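Local coordinates for protein phosphoserine phosphatase RsbX (Bacillus subtilis, PDB 3W42) that dephosphorylates RsbS as a manganese-binding PPM-type phosphatase, and so negatively regulates the general stress factor sigma-B, at residues A[150-155]-A[191-196]; A[87-92]-A[108-113]; A[22-27]-A[51-56]. One frame throughout, in Å; residues are numbered along the deposited sequence. Where two conformers were deposited one is given.

In the fold
The centres of contacts 1, 2 and 3 lie about 6, 7 and 16 Å from the centre of the chain; the first two are buried, the third only partly. Contact 1 pairs two neighbours in one sheet of the alpha-beta-beta-alpha sandwich by regular backbone bonds. Contact 2 runs from strand 88-96 of the other sheet to the turn before strand 111-115, and its bonds start from hydroxyls. In contact 3 a helix meets a loop, and its side chains donate to backbone carbonyls. Strands 150-154 and 111-115 lie side by side, which joins contact 1 to contact 2. D27 of contact 3 accepts hydrogen bonds from T155 and T192 of contact 1 near the manganese ion.

Contact 1: residues A[150-155]-A[191-196]; sequences KFIIHT and LTYILG
At the start of strand 150-154, K150 brings CA to 3.2 Å from G196 O, a CA-H...O contact beside the first full backbone pair. F151 and G196 form that antiparallel hydrogen-bonded pair, with F151 N donating to G196 O and G196 N returning a bond to F151 O. The F151 ring reaches back over its partner because CG sits between the backbone N and the carbonyl carbon (chi1 69°). G196 CA lies 3.9 Å from the ring centroid and 18° off the ring normal, a CH-pi contact over the face that the lack of a side chain on G196 makes possible.

I152 faces the other side of the sheet as a non-hydrogen-bonded pair with L195. Their side chains run side by side, I152 CB 3.8 Å from L195 CD2, while the extended I152 chain, CG1 anti to the backbone N (chi1 -171°), carries CD1 to 3.8 Å from Y193 CB. I153 forms the next hydrogen-bonded pair, exchanging two bonds with I194, I153 N to I194 O at 2.9 Å and I194 N to I153 O, both in the carbonyl plane. H154 packs CB against Y193 CB at 3.7 Å, and its ND1 donates to T155 O at 2.9 Å; the bond is nearly straight and in the imidazole plane, but comes from above the plane of the accepting carbonyl. T155 ends the segment with its N donating to T192 O; the hydroxyls of T155 and T192 both bond to D27 OD2, close to the manganese ion.

Strand 111-115 continues the sheet beyond 150-154, and strand 10-17 beyond 191-198. Helix 173-179 covers L195, whereas I153 and I194 pack on V42 of strand 37-45 in the facing sheet.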
# COMPACT_ATOMS: atom_id res chain seq x y z
N LYS A 150 -6.42 -9.33 8.37
CA LYS A 150 -6.92 -8.48 7.30
C LYS A 150 -6.12 -7.17 7.32
O LYS A 150 -5.85 -6.66 8.42
CB LYS A 150 -8.41 -8.18 7.47
CG LYS A 150 -9.28 -9.39 7.26
CD LYS A 150 -10.71 -9.30 7.73
CE LYS A 150 -10.80 -9.58 9.23
NZ LYS A 150 -12.11 -9.35 9.77
N PHE A 151 -5.76 -6.62 6.17
CA PHE A 151 -4.94 -5.45 6.13
C PHE A 151 -5.42 -4.45 5.08
O PHE A 151 -6.09 -4.83 4.11
CB PHE A 151 -3.47 -5.75 5.98
CG PHE A 151 -3.06 -6.32 4.64
CD1 PHE A 151 -2.82 -5.50 3.57
CD2 PHE A 151 -2.92 -7.69 4.46
CE1 PHE A 151 -2.44 -6.08 2.29
CE2 PHE A 151 -2.53 -8.21 3.21
CZ PHE A 151 -2.29 -7.42 2.15
N ILE A 152 -4.96 -3.23 5.22
CA ILE A 152 -5.09 -2.20 4.21
C ILE A 152 -3.80 -1.43 4.10
O ILE A 152 -3.13 -1.15 5.12
CB ILE A 152 -6.27 -1.27 4.52
CG1 ILE A 152 -6.57 -0.30 3.35
CG2 ILE A 152 -6.08 -0.48 5.81
CD1 ILE A 152 -7.85 0.54 3.53
N ILE A 153 -3.46 -1.02 2.90
CA ILE A 153 -2.46 0.01 2.61
C ILE A 153 -3.18 1.12 1.87
O ILE A 153 -3.86 0.81 0.87
CB ILE A 153 -1.29 -0.49 1.76
CG1 ILE A 153 -0.58 -1.68 2.45
CG2 ILE A 153 -0.30 0.61 1.49
CD1 ILE A 153 0.42 -2.41 1.50
N HIS A 154 -3.07 2.37 2.28
CA HIS A 154 -3.83 3.44 1.61
C HIS A 154 -3.09 4.74 1.54
O HIS A 154 -2.30 5.10 2.45
CB HIS A 154 -5.18 3.63 2.28
CG HIS A 154 -5.17 4.21 3.65
ND1 HIS A 154 -5.08 5.56 3.88
CD2 HIS A 154 -5.28 3.66 4.90
CE1 HIS A 154 -5.13 5.77 5.21
NE2 HIS A 154 -5.26 4.63 5.85
N THR A 155 -3.32 5.50 0.49
CA THR A 155 -2.85 6.85 0.38
C THR A 155 -3.66 7.81 1.26
O THR A 155 -4.75 7.47 1.76
CB THR A 155 -2.74 7.33 -1.08
OG1 THR A 155 -4.06 7.35 -1.62
CG2 THR A 155 -1.80 6.48 -1.91
N LEU A 191 -7.33 8.72 -4.45
CA LEU A 191 -7.56 7.78 -3.33
C LEU A 191 -7.24 6.41 -3.84
O LEU A 191 -7.88 5.92 -4.80
CB LEU A 191 -9.01 7.90 -2.89
CG LEU A 191 -9.43 7.23 -1.60
CD1 LEU A 191 -10.79 7.75 -1.15
CD2 LEU A 191 -9.47 5.75 -1.69
N THR A 192 -6.27 5.73 -3.20
CA THR A 192 -5.82 4.37 -3.52
C THR A 192 -5.77 3.56 -2.30
O THR A 192 -5.21 4.01 -1.28
CB THR A 192 -4.44 4.40 -4.22
OG1 THR A 192 -4.48 5.26 -5.34
CG2 THR A 192 -4.04 3.04 -4.68
N TYR A 193 -6.29 2.33 -2.35
CA TYR A 193 -6.05 1.40 -1.26
C TYR A 193 -5.96 0.00 -1.79
O TYR A 193 -6.53 -0.35 -2.82
CB TYR A 193 -7.10 1.52 -0.11
CG TYR A 193 -8.54 1.28 -0.46
CD1 TYR A 193 -9.07 0.02 -0.58
CD2 TYR A 193 -9.40 2.35 -0.60
CE1 TYR A 193 -10.44 -0.16 -0.85
CE2 TYR A 193 -10.74 2.16 -0.84
CZ TYR A 193 -11.26 0.94 -0.97
OH TYR A 193 -12.61 0.80 -1.22
N ILE A 194 -5.22 -0.83 -1.05
CA ILE A 194 -5.11 -2.26 -1.26
C ILE A 194 -5.59 -2.92 0.00
O ILE A 194 -5.09 -2.63 1.08
CB ILE A 194 -3.70 -2.71 -1.59
CG1 ILE A 194 -3.13 -2.04 -2.84
CG2 ILE A 194 -3.63 -4.24 -1.68
CD1 ILE A 194 -1.71 -2.46 -3.22
N LEU A 195 -6.56 -3.81 -0.11
CA LEU A 195 -7.07 -4.64 0.95
C LEU A 195 -6.58 -6.07 0.78
O LEU A 195 -6.59 -6.59 -0.36
CB LEU A 195 -8.56 -4.69 0.93
CG LEU A 195 -9.25 -3.38 1.31
CD1 LEU A 195 -10.71 -3.35 1.02
CD2 LEU A 195 -9.08 -3.25 2.98
N GLY A 196 -6.29 -6.77 1.87
CA GLY A 196 -6.01 -8.17 1.83
C GLY A 196 -6.65 -8.88 3.02
O GLY A 196 -6.75 -8.37 4.10

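Contact 2: residues A[87-92]-A[108-113]; sequences GATASI and GNVRFI
A chi1 of 63° tucks OG1 of T89 in over its own backbone, and a chi1 of 72° does the same for CG of N109, folding its amide back toward strand 88-96. The two polar ends then meet as they cross: T89 OG1 donates to N109 OD1 at 3.0 Å, approaching nearly along the C=O axis (162°). T89 CG2 meanwhile rests 3.7 Å from G108 CA. G108 has no side chain at the point where the CB of T89 comes in, and its positive phi belongs to a backbone shape that itself favours glycine.

The amide of N109 has a second role, since ND2 bonds to OD2 of D156, a ligand of the manganese ion. Bonds at both OD1 and ND2 fix the rotation of the N109 amide, consistent with a second-shell residue positioning D156. This turn is the passage from strand 101-107 in one sheet of the PPM sandwich to strand 111-115 in the other.

V110 sits between T89 and S91. Its CG2 lies 3.5 Å from T89 OG1, and its CB lies 3.4 Å from S91 OG. The S91 hydroxyl bonds to S106 OG and Y104 OH; the 3.0 Å approach of S91 OG to V110 O is a weak bond and not settled, as the proton has another acceptor within reach. On the far side of strand 88-96, A90 packs against I59 of helix 49-65.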
# COMPACT_ATOMS: atom_id res chain seq x y z
N GLY A 87 9.55 13.21 -6.36
CA GLY A 87 9.55 12.41 -5.15
C GLY A 87 8.23 11.78 -4.94
O GLY A 87 7.24 12.08 -5.59
N ALA A 88 8.15 10.91 -3.91
CA ALA A 88 6.90 10.22 -3.60
C ALA A 88 6.90 9.74 -2.17
O ALA A 88 7.99 9.41 -1.63
CB ALA A 88 6.68 9.01 -4.51
N THR A 89 5.76 9.63 -1.55
CA THR A 89 5.60 8.82 -0.37
C THR A 89 5.26 7.39 -0.81
O THR A 89 4.62 7.21 -1.86
CB THR A 89 4.60 9.43 0.62
OG1 THR A 89 3.32 9.47 -0.07
CG2 THR A 89 5.01 10.80 1.06
N ALA A 90 5.70 6.36 -0.08
CA ALA A 90 5.51 5.01 -0.57
C ALA A 90 5.63 4.00 0.56
O ALA A 90 6.34 4.22 1.54
CB ALA A 90 6.57 4.66 -1.62
N SER A 91 4.97 2.88 0.36
CA SER A 91 4.97 1.74 1.25
C SER A 91 5.08 0.50 0.46
O SER A 91 4.43 0.32 -0.58
CB SER A 91 3.70 1.69 2.05
OG SER A 91 3.62 2.89 2.85
N ILE A 92 5.93 -0.45 0.92
CA ILE A 92 6.19 -1.70 0.24
C ILE A 92 6.03 -2.85 1.23
O ILE A 92 6.58 -2.83 2.33
CB ILE A 92 7.61 -1.76 -0.34
CG1 ILE A 92 7.80 -0.57 -1.31
CG2 ILE A 92 7.81 -3.04 -1.17
CD1 ILE A 92 9.24 -0.51 -1.93
N GLY A 108 6.98 8.15 4.49
CA GLY A 108 5.93 9.07 4.17
C GLY A 108 4.60 8.68 4.73
O GLY A 108 4.50 8.03 5.77
N ASN A 109 3.52 9.16 4.09
CA ASN A 109 2.19 9.16 4.64
C ASN A 109 1.26 8.14 4.02
O ASN A 109 0.04 8.23 4.25
CB ASN A 109 1.60 10.58 4.60
CG ASN A 109 1.24 10.99 3.20
OD1 ASN A 109 1.66 10.35 2.22
ND2 ASN A 109 0.47 12.06 3.11
N VAL A 110 1.78 7.15 3.33
CA VAL A 110 0.99 6.02 2.92
C VAL A 110 0.93 5.05 4.07
O VAL A 110 1.98 4.67 4.65
CB VAL A 110 1.63 5.33 1.63
CG1 VAL A 110 0.80 4.13 1.20
CG2 VAL A 110 1.75 6.34 0.51
N ARG A 111 -0.26 4.72 4.54
CA ARG A 111 -0.46 4.01 5.80
C ARG A 111 -0.73 2.53 5.58
O ARG A 111 -1.30 2.14 4.57
CB ARG A 111 -1.61 4.62 6.54
CG ARG A 111 -1.51 6.16 6.85
CD ARG A 111 -0.25 6.54 7.50
NE ARG A 111 -0.09 5.97 8.82
CZ ARG A 111 -0.59 6.48 9.96
NH1 ARG A 111 -1.19 7.69 9.93
NH2 ARG A 111 -0.42 5.83 11.11
N PHE A 112 -0.33 1.73 6.54
CA PHE A 112 -0.53 0.30 6.54
C PHE A 112 -1.07 -0.09 7.91
O PHE A 112 -0.53 0.30 8.95
CB PHE A 112 0.81 -0.43 6.31
CG PHE A 112 0.80 -1.91 6.45
CD1 PHE A 112 -0.15 -2.74 5.86
CD2 PHE A 112 1.86 -2.57 7.11
CE1 PHE A 112 -0.05 -4.11 5.95
CE2 PHE A 112 1.96 -3.92 7.20
CZ PHE A 112 0.99 -4.73 6.63
N ILE A 113 -2.16 -0.87 7.90
CA ILE A 113 -2.77 -1.38 9.10
C ILE A 113 -3.07 -2.85 8.89
O ILE A 113 -3.75 -3.19 7.90
CB ILE A 113 -4.14 -0.61 9.44
CG1 ILE A 113 -3.93 0.91 9.53
CG2 ILE A 113 -4.67 -1.21 10.75
CD1 ILE A 113 -4.09 1.67 8.26

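Contact 3: residues A[22-27]-A[51-56]; sequences KSICGD and LANESS
A52, on helix 49-65, turns its CB toward the loop and touches G26 CA at 3.8 Å. The approach is close because G26 has no side chain there: a CB at that position would come tight against the alanine methyl.

N53 follows, its CA 4.4 Å from that of G26. With CG anti to the backbone N (chi1 -172°), its amide extends from the helix toward the loop, and ND2 donates to C25 O at 2.8 Å. The bond is nearly straight (167°), and C25 O lies close to the amide plane, which favours this turn of the amide. I24 crosses the N53 side chain at about a right angle, with CG2 3.8 Å from N53 CB.

The loop held in this way leads into strand 27-33, an edge strand of the five-stranded sheet in the PPM-type sandwich, and the side chain of D27 at its start comes within about 4 Å of the manganese ion. Just before it, G26 N bonds to D190 OD2.

One helical turn on from A52, S56 sends OG back to G26 O at 2.8 Å. That donor stands well above the carbonyl plane, 58° out of it, rather than on a lone pair. S56 OG is also hydrogen-bonded to S28 OG, a residue of the strand that the loop enters. Within the helix, S56 N bonds to A52 O at 3.0 Å.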
# COMPACT_ATOMS: atom_id res chain seq x y z
N LYS A 22 -9.84 15.43 -12.30
CA LYS A 22 -8.42 15.34 -12.64
C LYS A 22 -8.20 14.13 -13.56
O LYS A 22 -8.61 12.99 -13.25
CB LYS A 22 -7.56 15.29 -11.36
CG LYS A 22 -6.22 16.25 -11.25
CD LYS A 22 -4.82 15.82 -11.90
CE LYS A 22 -4.03 17.03 -12.42
NZ LYS A 22 -2.80 17.63 -12.02
N SER A 23 -7.57 14.34 -14.73
CA SER A 23 -7.32 13.29 -15.65
C SER A 23 -6.25 12.30 -15.24
O SER A 23 -6.42 11.13 -15.40
CB SER A 23 -6.87 14.00 -16.99
OG SER A 23 -6.60 12.97 -17.90
N ILE A 24 -5.14 12.82 -14.72
CA ILE A 24 -3.92 12.05 -14.44
C ILE A 24 -3.83 11.80 -12.93
O ILE A 24 -3.72 12.70 -12.14
CB ILE A 24 -2.67 12.71 -14.91
CG1 ILE A 24 -2.80 12.88 -16.44
CG2 ILE A 24 -1.42 11.90 -14.55
CD1 ILE A 24 -3.22 11.42 -17.21
N CYS A 25 -3.81 10.51 -12.53
CA CYS A 25 -3.67 10.13 -11.11
C CYS A 25 -2.23 10.29 -10.70
O CYS A 25 -1.29 9.89 -11.42
CB CYS A 25 -4.13 8.71 -10.97
SG CYS A 25 -4.35 8.21 -9.26
N GLY A 26 -2.00 10.86 -9.53
CA GLY A 26 -0.67 10.93 -8.95
C GLY A 26 -0.30 9.76 -8.07
O GLY A 26 0.88 9.67 -7.70
N ASP A 27 -1.24 8.89 -7.76
CA ASP A 27 -1.01 7.70 -6.98
C ASP A 27 -0.66 6.56 -7.93
O ASP A 27 -1.18 6.48 -9.04
CB ASP A 27 -2.23 7.25 -6.19
CG ASP A 27 -2.69 8.10 -4.98
OD1 ASP A 27 -2.02 9.08 -4.64
OD2 ASP A 27 -3.75 7.71 -4.42
N LEU A 51 3.29 14.93 -13.23
CA LEU A 51 4.64 14.79 -12.71
C LEU A 51 4.70 13.98 -11.44
O LEU A 51 5.66 13.26 -11.15
CB LEU A 51 5.38 16.12 -12.47
CG LEU A 51 5.73 16.77 -13.81
CD1 LEU A 51 6.43 18.08 -13.54
CD2 LEU A 51 6.53 15.86 -14.71
N ALA A 52 3.64 14.12 -10.73
CA ALA A 52 3.41 13.20 -9.59
C ALA A 52 3.37 11.80 -10.10
O ALA A 52 3.97 10.91 -9.49
CB ALA A 52 2.08 13.58 -8.90
N ASN A 53 2.70 11.56 -11.22
CA ASN A 53 2.62 10.23 -11.81
C ASN A 53 3.96 9.72 -12.20
O ASN A 53 4.27 8.54 -11.97
CB ASN A 53 1.69 10.28 -13.04
CG ASN A 53 1.40 8.96 -13.61
OD1 ASN A 53 2.21 8.40 -14.32
ND2 ASN A 53 0.20 8.48 -13.38
N GLU A 54 4.85 10.52 -12.75
CA GLU A 54 6.16 10.06 -13.10
C GLU A 54 6.87 9.47 -11.91
O GLU A 54 7.55 8.44 -12.03
CB GLU A 54 6.98 11.27 -13.65
CG GLU A 54 8.35 11.06 -13.97
CD GLU A 54 9.25 12.31 -14.16
OE1 GLU A 54 9.28 13.25 -13.36
OE2 GLU A 54 10.04 12.30 -15.12
N SER A 55 6.77 10.12 -10.76
CA SER A 55 7.40 9.59 -9.53
C SER A 55 6.72 8.34 -9.04
O SER A 55 7.42 7.35 -8.78
CB SER A 55 7.45 10.68 -8.46
OG SER A 55 8.40 11.67 -8.77
N SER A 56 5.42 8.31 -8.84
CA SER A 56 4.78 7.12 -8.33
C SER A 56 4.85 5.96 -9.30
O SER A 56 4.97 4.80 -8.88
CB SER A 56 3.40 7.43 -7.84
OG SER A 56 2.58 7.85 -8.92